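Local structure of Ceg4 (Legionella pneumophila subsp. pneumophila, 6AOK) at residues 18-23 / 112-117; 35-40 / 50-55; 69-74 / 85-90; 95-100 / 121-126; 139-142 / 146-149. The protein is a HAD-like phosphotyrosine phosphatase effector that attenuates eukaryotic MAPK pathway activation, represented here by its N-terminal, magnesium-binding domain. All coordinates share one frame; numbering follows the deposited sequence. Where two conformers were deposited one is given.

How the contacts relate
Contacts 1 and 4 lie nearest the centre of the chain and are buried; contact 3 is buried farther out, contact 2 only partly, and contact 5 is on the surface. Contact 1 uses the loop leading into helix 116-125, contact 4 its C-terminal part. Contacts 2 and 3 occupy the insertion between strands 13-17 and 106-111. Chemistry follows position: contact 1 is polar, with one segment carrying the magnesium ion, contact 3 is aromatic-aliphatic and contact 4 an aromatic pair, and in contacts 2 and 5 one side chain, Q38 or D147, bonds to a loop, with its backbone among the partners. Contact 2 meets contact 1 through several hydrogen bonds, whereas contacts 3 and 5 lie on opposite sides of the chain's centre.

Contact 1 (18-23 / 112-117); sequences DFDGTV and TKNRAE. With MG (magnesium ion), chain B.
D20 and N114 form the direct polar link between these two loops. N114 ND2 donates to D20 OD2 over 2.9 Å at a nearly straight 166°, with the acceptor lying in the amide plane and the bond using the syn lone pair of the carboxylate oxygen. The two side chains cross at about a right angle, their flat ends tilted by 31°. The other end of the amide is also engaged: N114 OD1 accepts from R115 N at 2.7 Å on an in-plane lone pair and is hydrogen-bonded to Y37 OH as well, so bonds at both ends restrict the amide's rotation.

A second, water-mediated link runs beside the first. Water 1 donates to D18 OD1 at 2.7 Å, accepts from D20 N, and lies 2.7 Å from T112 OG1. N114 N donates to the same hydroxyl oxygen in an ST turn, which ties the water site to the residue that grips D20.

The metal site and sequence are consistent with the DxDx(T/V) loop of HAD-like phosphatases, here at the end of strand 13-17. The magnesium ion is bound by D18 OD2 at 2.0 Å and by the backbone O of D20 at 2.0 Å; three waters and D167 complete six ligands. D18 is steadied from the second shell, since T22 OG1 donates to the anti lone pair of D18 OD2 at 2.9 Å, while K144 forms a salt bridge with D18 OD1.

Van der Waals contact is slight: F19 CB approaches T112 OG1 at 4.0 Å, and the F19 ring continues onto Y118, I119 and V122 of helix 116-125.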
# COMPACT_ATOMS: atom_id res chain seq x y z
N ASP A 18 -3.07 -1.48 -4.51
CA ASP A 18 -2.62 -0.21 -5.05
C ASP A 18 -2.32 0.78 -3.91
O ASP A 18 -2.73 0.58 -2.76
CB ASP A 18 -3.73 0.33 -5.98
CG ASP A 18 -3.35 1.65 -6.64
OD1 ASP A 18 -2.20 1.77 -7.15
OD2 ASP A 18 -4.22 2.54 -6.66
N PHE A 19 -1.57 1.84 -4.23
CA PHE A 19 -1.34 2.89 -3.23
C PHE A 19 -2.21 4.12 -3.50
O PHE A 19 -3.18 4.35 -2.76
CB PHE A 19 0.17 3.25 -3.15
CG PHE A 19 0.48 4.27 -2.09
CD1 PHE A 19 0.48 3.91 -0.74
CD2 PHE A 19 0.77 5.59 -2.43
CE1 PHE A 19 0.75 4.84 0.25
CE2 PHE A 19 1.03 6.54 -1.43
CZ PHE A 19 1.02 6.15 -0.10
N ASP A 20 -1.91 4.90 -4.55
CA ASP A 20 -2.58 6.19 -4.75
C ASP A 20 -4.03 5.97 -5.14
O ASP A 20 -4.30 5.34 -6.18
CB ASP A 20 -1.90 6.98 -5.87
CG ASP A 20 -0.48 7.33 -5.56
OD1 ASP A 20 -0.20 8.09 -4.58
OD2 ASP A 20 0.39 6.80 -6.29
N GLY A 21 -4.96 6.55 -4.36
CA GLY A 21 -6.36 6.43 -4.64
C GLY A 21 -6.98 5.15 -4.09
O GLY A 21 -8.19 4.98 -4.18
N THR A 22 -6.18 4.28 -3.51
CA THR A 22 -6.68 3.09 -2.83
C THR A 22 -6.36 3.19 -1.35
O THR A 22 -7.27 3.32 -0.51
CB THR A 22 -6.04 1.85 -3.49
OG1 THR A 22 -6.43 1.80 -4.89
CG2 THR A 22 -6.45 0.57 -2.76
N VAL A 23 -5.08 3.19 -1.00
CA VAL A 23 -4.67 3.52 0.36
C VAL A 23 -4.84 5.03 0.63
O VAL A 23 -5.30 5.42 1.71
CB VAL A 23 -3.22 3.04 0.58
CG1 VAL A 23 -2.72 3.45 1.92
CG2 VAL A 23 -3.06 1.49 0.45
N THR A 112 2.39 -0.57 -7.64
CA THR A 112 2.16 0.84 -7.81
C THR A 112 2.92 1.37 -9.02
O THR A 112 3.93 0.81 -9.43
CB THR A 112 2.61 1.55 -6.50
OG1 THR A 112 2.24 2.89 -6.57
CG2 THR A 112 4.14 1.46 -6.31
N LYS A 113 2.47 2.48 -9.56
CA LYS A 113 3.31 3.24 -10.49
C LYS A 113 3.95 4.44 -9.80
O LYS A 113 4.60 5.27 -10.47
CB LYS A 113 2.50 3.71 -11.71
CG LYS A 113 1.95 2.56 -12.56
CD LYS A 113 0.81 3.02 -13.50
CE LYS A 113 0.03 1.73 -13.83
NZ LYS A 113 -1.12 1.94 -14.71
N ASN A 114 3.72 4.57 -8.49
CA ASN A 114 4.46 5.52 -7.65
C ASN A 114 5.80 4.90 -7.26
O ASN A 114 6.29 3.96 -7.93
CB ASN A 114 3.64 5.89 -6.41
CG ASN A 114 3.95 7.29 -5.87
OD1 ASN A 114 5.12 7.65 -5.69
ND2 ASN A 114 2.88 8.08 -5.58
N ARG A 115 6.44 5.38 -6.20
CA ARG A 115 7.79 4.90 -5.94
C ARG A 115 7.91 4.61 -4.47
O ARG A 115 7.27 5.25 -3.64
CB ARG A 115 8.85 5.93 -6.38
CG ARG A 115 8.60 7.31 -5.79
CD ARG A 115 9.40 8.31 -6.57
NE ARG A 115 10.83 8.16 -6.34
CZ ARG A 115 11.75 8.96 -6.86
NH1 ARG A 115 11.39 9.97 -7.68
NH2 ARG A 115 13.05 8.75 -6.57
N ALA A 116 8.73 3.60 -4.15
CA ALA A 116 8.93 3.18 -2.76
C ALA A 116 9.35 4.34 -1.86
O ALA A 116 8.92 4.40 -0.69
CB ALA A 116 10.00 2.07 -2.72
N GLU A 117 10.19 5.26 -2.33
CA GLU A 117 10.65 6.29 -1.37
C GLU A 117 9.47 7.12 -0.90
O GLU A 117 9.39 7.51 0.28
CB GLU A 117 11.73 7.21 -1.95
CG GLU A 117 12.93 6.49 -2.45
CD GLU A 117 12.86 6.29 -3.98
OE1 GLU A 117 11.85 5.77 -4.54
OE2 GLU A 117 13.84 6.68 -4.62
MG MG B . -4.61 4.13 -7.78
O HOH W 1 -0.31 3.61 -6.70
O HOH W 2 -2.73 4.46 -8.51
O HOH W 3 -4.74 2.80 -9.41
O HOH W 4 -5.38 5.77 -8.86

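Contact 2 (35-40 / 50-55); sequences EFYQSL and QDYKNT
Q38 reaches the backbone of Q50 because of two torsions: CG is anti to the carbonyl carbon (chi1 -69°) and the chain bends at the next bond (chi2 -77°), directing the amide out from the flank of the helix toward Q50. The contact belongs to the insertion between the first two strands of the HAD-like core, where C1 caps occur in this superfamily, and it joins the short helix 35-39 to the loop leading to helix 60-71.

The amide grips one residue from both ends. Q50 N donates to Q38 OE1 at 2.7 Å and 172°, a short, straight bond although the donor is tilted from the carbonyl plane. In return Q38 NE2 gives a longer bond of 3.3 Å to Q50 O, which lies close to the amide plane; NE2 also donates to V32 O. Water 5 completes the polar patch: it accepts from Q50 NE2 at 2.9 Å and lies within hydrogen-bonding distance of both Q38 OE1 and Q38 O.

Alongside, two tyrosines meet without stacking. Y37 CE1 touches Y52 CB at 3.8 Å, and Y37 OH comes in at the edge of the Y52 ring, near its plane, with CD2 3.9 Å away. K53 CB lies over one face of the Y52 ring. Both phenols find their polar partners on the loop before helix 116-125, which connects this insertion to the metal-site region. Y37 OH is hydrogen-bonded to N114 OD1, and Y52 OH to the backbone oxygen of K113.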
# COMPACT_ATOMS: atom_id res chain seq x y z
N GLU A 35 2.59 20.53 -6.63
CA GLU A 35 3.77 21.18 -6.05
C GLU A 35 4.27 20.38 -4.86
O GLU A 35 5.48 20.21 -4.70
CB GLU A 35 3.50 22.61 -5.61
CG GLU A 35 3.18 23.57 -6.72
CD GLU A 35 4.34 23.77 -7.69
OE1 GLU A 35 5.51 23.69 -7.30
OE2 GLU A 35 4.06 23.99 -8.87
N PHE A 36 3.36 19.85 -4.04
CA PHE A 36 3.81 19.15 -2.84
C PHE A 36 4.66 17.94 -3.17
O PHE A 36 5.76 17.81 -2.66
CB PHE A 36 2.63 18.73 -1.95
CG PHE A 36 3.09 17.92 -0.77
CD1 PHE A 36 3.96 18.48 0.17
CD2 PHE A 36 2.74 16.59 -0.65
CE1 PHE A 36 4.42 17.72 1.26
CE2 PHE A 36 3.19 15.80 0.44
CZ PHE A 36 4.02 16.37 1.39
N TYR A 37 4.18 17.06 -4.04
CA TYR A 37 5.00 15.90 -4.40
C TYR A 37 6.32 16.34 -5.04
O TYR A 37 7.39 15.78 -4.76
CB TYR A 37 4.21 15.03 -5.36
CG TYR A 37 4.86 13.70 -5.67
CD1 TYR A 37 5.86 13.59 -6.64
CD2 TYR A 37 4.45 12.56 -4.99
CE1 TYR A 37 6.44 12.35 -6.90
CE2 TYR A 37 5.01 11.32 -5.25
CZ TYR A 37 6.00 11.22 -6.19
OH TYR A 37 6.57 9.99 -6.43
N GLN A 38 6.25 17.30 -5.94
CA GLN A 38 7.46 17.73 -6.64
C GLN A 38 8.46 18.35 -5.68
O GLN A 38 9.68 18.26 -5.90
CB GLN A 38 7.09 18.74 -7.75
CG GLN A 38 6.30 18.01 -8.90
CD GLN A 38 7.22 17.22 -9.80
OE1 GLN A 38 8.35 17.63 -10.11
NE2 GLN A 38 6.73 16.14 -10.29
N SER A 39 7.97 18.98 -4.61
CA SER A 39 8.87 19.55 -3.59
C SER A 39 9.68 18.49 -2.86
O SER A 39 10.69 18.83 -2.20
CB SER A 39 8.07 20.39 -2.58
OG SER A 39 7.37 19.55 -1.61
N LEU A 40 9.26 17.22 -2.93
CA LEU A 40 10.03 16.17 -2.28
C LEU A 40 11.20 15.68 -3.13
O LEU A 40 11.96 14.83 -2.67
CB LEU A 40 9.14 14.96 -1.96
CG LEU A 40 7.87 15.25 -1.14
CD1 LEU A 40 6.97 14.05 -1.10
CD2 LEU A 40 8.30 15.60 0.29
N GLN A 50 9.62 17.80 -12.47
CA GLN A 50 10.67 16.89 -12.87
C GLN A 50 10.05 15.51 -13.00
O GLN A 50 8.98 15.25 -12.46
CB GLN A 50 11.79 16.86 -11.83
CG GLN A 50 12.44 18.23 -11.61
CD GLN A 50 13.59 18.08 -10.63
OE1 GLN A 50 14.76 17.98 -11.05
NE2 GLN A 50 13.26 18.03 -9.30
N ASP A 51 10.73 14.62 -13.73
CA ASP A 51 10.23 13.26 -13.86
C ASP A 51 9.86 12.91 -12.43
O ASP A 51 10.63 13.16 -11.51
CB ASP A 51 11.32 12.33 -14.38
CG ASP A 51 10.88 10.88 -14.43
OD1 ASP A 51 9.90 10.53 -13.73
OD2 ASP A 51 11.50 10.09 -15.16
N TYR A 52 8.68 12.33 -12.23
CA TYR A 52 8.26 12.04 -10.85
C TYR A 52 8.83 10.73 -10.37
O TYR A 52 8.99 10.53 -9.16
CB TYR A 52 6.73 12.02 -10.70
CG TYR A 52 6.11 10.71 -11.13
CD1 TYR A 52 5.75 10.51 -12.46
CD2 TYR A 52 5.96 9.65 -10.24
CE1 TYR A 52 5.23 9.29 -12.90
CE2 TYR A 52 5.45 8.42 -10.67
CZ TYR A 52 5.07 8.26 -11.99
OH TYR A 52 4.55 7.02 -12.41
N LYS A 53 9.17 9.85 -11.28
CA LYS A 53 9.43 8.47 -10.91
C LYS A 53 10.91 8.25 -10.66
O LYS A 53 11.27 7.49 -9.77
CB LYS A 53 8.90 7.54 -12.01
CG LYS A 53 9.16 6.01 -11.85
CD LYS A 53 7.99 5.32 -11.20
CE LYS A 53 8.29 3.79 -11.09
NZ LYS A 53 7.05 3.22 -10.68
N ASN A 54 11.76 8.92 -11.42
CA ASN A 54 13.18 8.59 -11.42
C ASN A 54 14.08 9.69 -10.88
O ASN A 54 15.23 9.41 -10.58
CB ASN A 54 13.65 8.26 -12.84
CG ASN A 54 12.90 7.06 -13.40
OD1 ASN A 54 12.86 6.00 -12.76
ND2 ASN A 54 12.26 7.25 -14.56
N THR A 55 13.58 10.90 -10.72
CA THR A 55 14.41 11.94 -10.11
C THR A 55 14.71 11.56 -8.65
O THR A 55 13.78 11.19 -7.92
CB THR A 55 13.68 13.28 -10.17
OG1 THR A 55 13.37 13.61 -11.54
CG2 THR A 55 14.57 14.41 -9.57
O HOH W 5 10.52 18.57 -8.60

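Contact 3 (69-74 / 85-90); sequences AKYGKY and VDFLMS
V85 opens the 3-10 turn and presents its backbone rather than its branches: V85 CA packs 4.0 Å from CE2 of Y71, the last residue of helix 60-71. The turn is closed by L88 N donating to V85 O; F87 and L88 meet different parts of the same tyrosine.

F87 takes the phenol end. Its CB lies only 3.1 Å from Y71 OH, a tight approach, and the two side chains cross at about a right angle. The hydroxyl has its polar partner just ahead of the turn, in D84 O. K70 NZ stands 5.9 Å from the centroid of the F87 ring, at most a weak cation-pi attraction, and has a salt bridge with D84.

L88 covers the ring itself. CD1 sits 4.1 Å from the Y71 ring centroid and only 5° off its normal, a CH-pi contact, while CD2 reaches CE1 at 4.0 Å. K70 CG lies over the opposite face, so the ring is sandwiched between two aliphatic groups.

S90 then N-caps helix 91-100. The whole is aromatic-aliphatic packing that joins the end of helix 60-71 to the 3-10 turn before helix 91-100, within the insertion after the first strand of the HAD-like domain.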
# COMPACT_ATOMS: atom_id res chain seq x y z
N ALA A 69 5.61 20.28 7.61
CA ALA A 69 5.35 21.68 7.26
C ALA A 69 3.97 21.85 6.63
O ALA A 69 3.27 22.84 6.88
CB ALA A 69 6.41 22.21 6.29
N LYS A 70 3.56 20.87 5.84
CA LYS A 70 2.29 20.92 5.14
C LYS A 70 1.13 20.60 6.07
O LYS A 70 0.12 21.32 6.08
CB LYS A 70 2.31 19.97 3.94
CG LYS A 70 1.03 20.09 3.12
CD LYS A 70 1.15 19.34 1.85
CE LYS A 70 -0.15 19.35 1.02
NZ LYS A 70 -0.65 20.72 0.68
N TYR A 71 1.25 19.55 6.88
CA TYR A 71 0.12 18.99 7.62
C TYR A 71 0.24 19.16 9.13
O TYR A 71 -0.70 18.80 9.85
CB TYR A 71 -0.05 17.50 7.31
CG TYR A 71 -0.38 17.17 5.87
CD1 TYR A 71 0.53 16.50 5.06
CD2 TYR A 71 -1.61 17.51 5.33
CE1 TYR A 71 0.24 16.21 3.79
CE2 TYR A 71 -1.91 17.22 4.02
CZ TYR A 71 -0.99 16.56 3.26
OH TYR A 71 -1.25 16.24 1.94
N GLY A 72 1.37 19.70 9.63
CA GLY A 72 1.61 19.68 11.04
C GLY A 72 2.00 18.28 11.47
O GLY A 72 2.13 17.36 10.65
N LYS A 73 2.18 18.13 12.79
CA LYS A 73 2.61 16.86 13.36
C LYS A 73 1.47 15.87 13.30
O LYS A 73 0.32 16.21 13.54
CB LYS A 73 3.05 17.02 14.81
CG LYS A 73 4.56 17.18 15.03
CD LYS A 73 5.01 18.55 14.61
CE LYS A 73 6.43 18.55 14.05
NZ LYS A 73 6.95 19.94 13.67
N TYR A 74 1.80 14.62 12.97
CA TYR A 74 0.76 13.59 12.96
C TYR A 74 0.56 13.02 14.35
O TYR A 74 0.73 11.83 14.60
CB TYR A 74 1.10 12.49 11.98
CG TYR A 74 -0.09 11.66 11.62
CD1 TYR A 74 -1.02 12.11 10.70
CD2 TYR A 74 -0.27 10.39 12.17
CE1 TYR A 74 -2.10 11.36 10.37
CE2 TYR A 74 -1.33 9.63 11.82
CZ TYR A 74 -2.25 10.11 10.92
OH TYR A 74 -3.34 9.34 10.56
N VAL A 85 -5.76 16.68 2.85
CA VAL A 85 -5.53 15.50 3.67
C VAL A 85 -5.76 14.22 2.86
O VAL A 85 -5.32 13.14 3.27
CB VAL A 85 -6.44 15.60 4.93
CG1 VAL A 85 -7.91 15.50 4.54
CG2 VAL A 85 -6.10 14.52 5.95
N ASP A 86 -6.39 14.33 1.68
CA ASP A 86 -6.58 13.19 0.78
C ASP A 86 -5.27 12.64 0.21
O ASP A 86 -5.27 11.51 -0.28
CB ASP A 86 -7.51 13.56 -0.38
CG ASP A 86 -8.96 13.73 0.05
OD1 ASP A 86 -9.79 14.12 -0.80
OD2 ASP A 86 -9.28 13.47 1.24
N PHE A 87 -4.16 13.40 0.27
CA PHE A 87 -2.86 12.81 -0.01
C PHE A 87 -2.49 11.70 0.96
O PHE A 87 -1.64 10.85 0.63
CB PHE A 87 -1.75 13.83 0.13
CG PHE A 87 -1.56 14.71 -1.06
CD1 PHE A 87 -2.47 15.74 -1.31
CD2 PHE A 87 -0.44 14.57 -1.88
CE1 PHE A 87 -2.29 16.59 -2.38
CE2 PHE A 87 -0.25 15.44 -2.96
CZ PHE A 87 -1.17 16.45 -3.20
N LEU A 88 -3.07 11.69 2.15
CA LEU A 88 -2.67 10.78 3.20
C LEU A 88 -3.59 9.55 3.24
O LEU A 88 -4.64 9.50 2.58
CB LEU A 88 -2.70 11.51 4.55
CG LEU A 88 -1.87 12.78 4.67
CD1 LEU A 88 -2.12 13.36 6.04
CD2 LEU A 88 -0.43 12.38 4.54
N MSE A 89 -3.18 8.55 4.01
CA MSE A 89 -4.03 7.38 4.31
C MSE A 89 -5.15 7.79 5.21
O MSE A 89 -4.92 8.57 6.11
CB MSE A 89 -3.26 6.30 5.06
CG MSE A 89 -2.28 5.57 4.32
SE MSE A 89 -1.80 4.07 5.45
CE MSE A 89 -0.15 4.87 6.16
N SER A 90 -6.35 7.22 5.05
CA SER A 90 -7.40 7.48 6.02
C SER A 90 -7.05 6.81 7.36
O SER A 90 -6.27 5.87 7.42
CB SER A 90 -8.75 6.93 5.53
OG SER A 90 -8.67 5.52 5.37

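Contact 4 (95-100 / 121-126); sequences AFFHEV and AVFKYQ
Helices 91-100 and 116-125 come closest within these segments at F97 and F123, whose CA atoms are 9.3 Å apart, a spacing that large side chains must bridge. The two phenylalanines do so as a T-shaped (edge-to-face) pair: the centroids are 5.4 Å apart and the planes stand at 88°, with F123 supplying the edge and F97 the face.

The touching atoms are CE2 and CZ of F123. CE2 comes to 3.8 Å from F97 CG and 3.9 Å from F97 CB, so the edge meets the root of the F97 ring rather than its far end; CZ lies above the same face, offset toward the rim. F97 has its CG beside the backbone N (chi1 -75°), which turns this face toward F123, and the opposite face is covered by F96 CD2 over the ring centre.

A water-mediated bridge supplements the ring pair. Water 6 donates to Q126 O at 2.7 Å and lies 2.9 Å from H98 NE2, in the plane of the imidazole, linking the backbone just past one helix to the side of the other. H98 ND1 is hydrogen-bonded to E132, and the imidazole stacks on F128.

Both helices pack on one face of the parallel sheet, F97 against V108 and F123 against I110 of strand 106-111, while F128 touches both rings and W201 of helix 201-211 meets F97.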
# COMPACT_ATOMS: atom_id res chain seq x y z
N ALA A 95 -5.26 2.10 10.55
CA ALA A 95 -5.49 1.00 11.49
C ALA A 95 -5.33 -0.36 10.81
O ALA A 95 -4.82 -1.32 11.42
CB ALA A 95 -6.89 1.13 12.13
N PHE A 96 -5.80 -0.49 9.58
CA PHE A 96 -5.63 -1.74 8.84
C PHE A 96 -4.15 -2.12 8.70
O PHE A 96 -3.76 -3.26 9.01
CB PHE A 96 -6.24 -1.62 7.45
CG PHE A 96 -6.08 -2.85 6.61
CD1 PHE A 96 -6.98 -3.90 6.70
CD2 PHE A 96 -5.02 -2.96 5.70
CE1 PHE A 96 -6.82 -5.03 5.86
CE2 PHE A 96 -4.85 -4.06 4.93
CZ PHE A 96 -5.76 -5.09 4.99
N PHE A 97 -3.32 -1.18 8.23
CA PHE A 97 -1.90 -1.48 8.05
C PHE A 97 -1.17 -1.71 9.36
O PHE A 97 -0.25 -2.54 9.40
CB PHE A 97 -1.25 -0.38 7.21
CG PHE A 97 -1.62 -0.53 5.78
CD1 PHE A 97 -1.08 -1.56 5.04
CD2 PHE A 97 -2.63 0.24 5.22
CE1 PHE A 97 -1.47 -1.79 3.73
CE2 PHE A 97 -3.05 0.02 3.90
CZ PHE A 97 -2.47 -1.01 3.15
N HIS A 98 -1.54 -1.03 10.46
CA HIS A 98 -0.93 -1.42 11.72
C HIS A 98 -1.25 -2.87 12.04
O HIS A 98 -0.41 -3.61 12.54
CB HIS A 98 -1.40 -0.53 12.89
CG HIS A 98 -0.68 0.79 12.98
ND1 HIS A 98 0.70 0.89 13.01
CD2 HIS A 98 -1.15 2.06 13.02
CE1 HIS A 98 1.05 2.17 13.07
NE2 HIS A 98 -0.06 2.90 13.11
N GLU A 99 -2.47 -3.31 11.76
CA GLU A 99 -2.78 -4.71 12.04
C GLU A 99 -1.99 -5.66 11.12
O GLU A 99 -1.39 -6.64 11.58
CB GLU A 99 -4.27 -4.94 11.88
CG GLU A 99 -4.63 -6.37 12.05
CD GLU A 99 -4.61 -6.77 13.50
OE1 GLU A 99 -4.87 -5.92 14.39
OE2 GLU A 99 -4.33 -7.95 13.75
N VAL A 100 -1.97 -5.39 9.82
CA VAL A 100 -1.42 -6.42 8.96
C VAL A 100 0.11 -6.39 8.94
O VAL A 100 0.74 -7.42 8.65
CB VAL A 100 -1.99 -6.34 7.53
CG1 VAL A 100 -3.51 -6.67 7.54
CG2 VAL A 100 -1.71 -4.97 6.88
N ALA A 121 7.79 7.31 2.91
CA ALA A 121 7.68 8.60 3.61
C ALA A 121 6.26 8.83 4.11
O ALA A 121 6.08 9.41 5.18
CB ALA A 121 8.11 9.76 2.72
N VAL A 122 5.23 8.43 3.34
CA VAL A 122 3.86 8.60 3.81
C VAL A 122 3.60 7.76 5.06
O VAL A 122 3.01 8.23 6.04
CB VAL A 122 2.83 8.26 2.71
CG1 VAL A 122 1.39 8.25 3.34
CG2 VAL A 122 2.93 9.32 1.56
N PHE A 123 3.95 6.47 5.00
CA PHE A 123 3.79 5.60 6.17
C PHE A 123 4.56 6.16 7.36
O PHE A 123 4.05 6.18 8.48
CB PHE A 123 4.30 4.18 5.85
CG PHE A 123 3.26 3.29 5.20
CD1 PHE A 123 3.10 3.29 3.80
CD2 PHE A 123 2.48 2.45 5.97
CE1 PHE A 123 2.17 2.49 3.20
CE2 PHE A 123 1.48 1.64 5.37
CZ PHE A 123 1.33 1.65 3.99
N LYS A 124 5.78 6.61 7.13
CA LYS A 124 6.59 7.16 8.22
C LYS A 124 5.94 8.39 8.82
O LYS A 124 5.90 8.55 10.04
CB LYS A 124 7.99 7.53 7.70
CG LYS A 124 9.01 8.17 8.69
CD LYS A 124 9.25 7.27 9.87
CE LYS A 124 9.60 5.83 9.47
NZ LYS A 124 9.57 4.93 10.69
N TYR A 125 5.46 9.29 7.96
CA TYR A 125 4.81 10.48 8.48
C TYR A 125 3.62 10.09 9.35
O TYR A 125 3.31 10.75 10.37
CB TYR A 125 4.36 11.38 7.33
CG TYR A 125 3.48 12.50 7.83
CD1 TYR A 125 4.00 13.48 8.68
CD2 TYR A 125 2.15 12.56 7.49
CE1 TYR A 125 3.20 14.49 9.19
CE2 TYR A 125 1.34 13.56 7.99
CZ TYR A 125 1.86 14.51 8.85
OH TYR A 125 1.05 15.51 9.38
N GLN A 126 2.92 9.01 8.94
CA GLN A 126 1.69 8.65 9.63
C GLN A 126 1.90 7.66 10.76
O GLN A 126 0.94 7.05 11.24
CB GLN A 126 0.63 8.18 8.62
CG GLN A 126 0.20 9.37 7.67
CD GLN A 126 -1.04 9.05 6.88
OE1 GLN A 126 -0.98 8.72 5.69
NE2 GLN A 126 -2.19 9.14 7.54
O HOH W 6 -0.21 5.79 13.31

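Contact 5 (139-142 / 146-149); sequences LESG and NDVN
D147 and S141 join the end of a strand to the first turns of the next helix, in a beta-to-alpha connection of the parallel sheet of this HAD-like domain: after strand 136-139, loop 140-143 leads into helix 144-153. Backbones come closest at L139 and D147, with CA atoms 6.2 Å apart.

The aspartate side chain can be followed outward. Its CB packs against L139 CB at 3.9 Å, the apolar root of the contact, while L139 CD1 reaches over to the D147 backbone oxygen. CG stands beside the backbone N (chi1 -85°), which directs the carboxylate from the helix to S141 of the loop; D147 CG itself lies 3.1 Å from S141 OG. Beyond it, OD1 is met by S141 OG at 2.8 Å, a weak hydrogen bond despite its length. OD2 takes a firmer one from S141 N, 3.1 Å at 147° on its syn lone pair. One residue therefore engages both oxygens, by backbone and by hydroxyl, and this two-point contact limits how the carboxylate can turn. S141 OG is also hydrogen-bonded to Y143 N, just ahead of the helix.

E140 has its CB directed away from the helix, and its OE1 accepts from A116 N at the start of helix 116-125. The carboxylate of D147 reaches one residue farther through solvent: water 7 sits 2.7 Å from D147 OD2 and accepts from G142 N at 2.8 Å.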
# COMPACT_ATOMS: atom_id res chain seq x y z
N LEU A 139 6.19 -3.09 -5.11
CA LEU A 139 6.45 -3.55 -6.48
C LEU A 139 6.13 -2.38 -7.39
O LEU A 139 4.96 -1.98 -7.48
CB LEU A 139 5.59 -4.76 -6.79
CG LEU A 139 5.87 -5.91 -5.79
CD1 LEU A 139 4.82 -6.96 -5.91
CD2 LEU A 139 7.32 -6.52 -5.92
N GLU A 140 7.14 -1.80 -8.06
CA GLU A 140 6.87 -0.52 -8.74
C GLU A 140 7.37 -0.55 -10.18
O GLU A 140 7.74 0.49 -10.73
CB GLU A 140 7.47 0.67 -7.98
CG GLU A 140 8.98 0.62 -7.78
CD GLU A 140 9.59 1.99 -7.34
OE1 GLU A 140 10.03 2.10 -6.18
OE2 GLU A 140 9.69 2.93 -8.18
N SER A 141 7.29 -1.70 -10.83
CA SER A 141 7.75 -1.75 -12.21
C SER A 141 6.82 -0.97 -13.14
O SER A 141 7.25 -0.50 -14.20
CB SER A 141 7.85 -3.20 -12.65
OG SER A 141 6.57 -3.67 -13.04
N GLY A 142 5.53 -0.87 -12.80
CA GLY A 142 4.57 -0.14 -13.59
C GLY A 142 3.68 -1.05 -14.38
O GLY A 142 2.70 -0.59 -14.96
N ASN A 146 2.69 -8.19 -14.43
CA ASN A 146 3.98 -8.86 -14.27
C ASN A 146 4.42 -8.82 -12.83
O ASN A 146 5.01 -9.79 -12.32
CB ASN A 146 5.04 -8.21 -15.16
CG ASN A 146 5.15 -8.89 -16.54
OD1 ASN A 146 4.44 -9.87 -16.84
ND2 ASN A 146 6.03 -8.35 -17.39
N ASP A 147 4.15 -7.70 -12.14
CA ASP A 147 4.57 -7.61 -10.75
C ASP A 147 3.86 -8.66 -9.89
O ASP A 147 4.49 -9.32 -9.06
CB ASP A 147 4.31 -6.21 -10.21
CG ASP A 147 5.47 -5.23 -10.54
OD1 ASP A 147 6.53 -5.68 -11.04
OD2 ASP A 147 5.35 -4.01 -10.31
N VAL A 148 2.55 -8.82 -10.05
CA VAL A 148 1.85 -9.82 -9.23
C VAL A 148 2.20 -11.24 -9.69
O VAL A 148 2.33 -12.18 -8.87
CB VAL A 148 0.33 -9.55 -9.29
CG1 VAL A 148 -0.50 -10.65 -8.59
CG2 VAL A 148 0.06 -8.14 -8.73
N ASN A 149 2.29 -11.44 -11.00
CA ASN A 149 2.62 -12.76 -11.51
C ASN A 149 3.97 -13.22 -10.98
O ASN A 149 4.13 -14.37 -10.55
CB ASN A 149 2.63 -12.75 -13.03
CG ASN A 149 2.91 -14.13 -13.62
OD1 ASN A 149 2.07 -15.02 -13.51
ND2 ASN A 149 4.09 -14.32 -14.24
O HOH W 7 3.88 -1.82 -10.70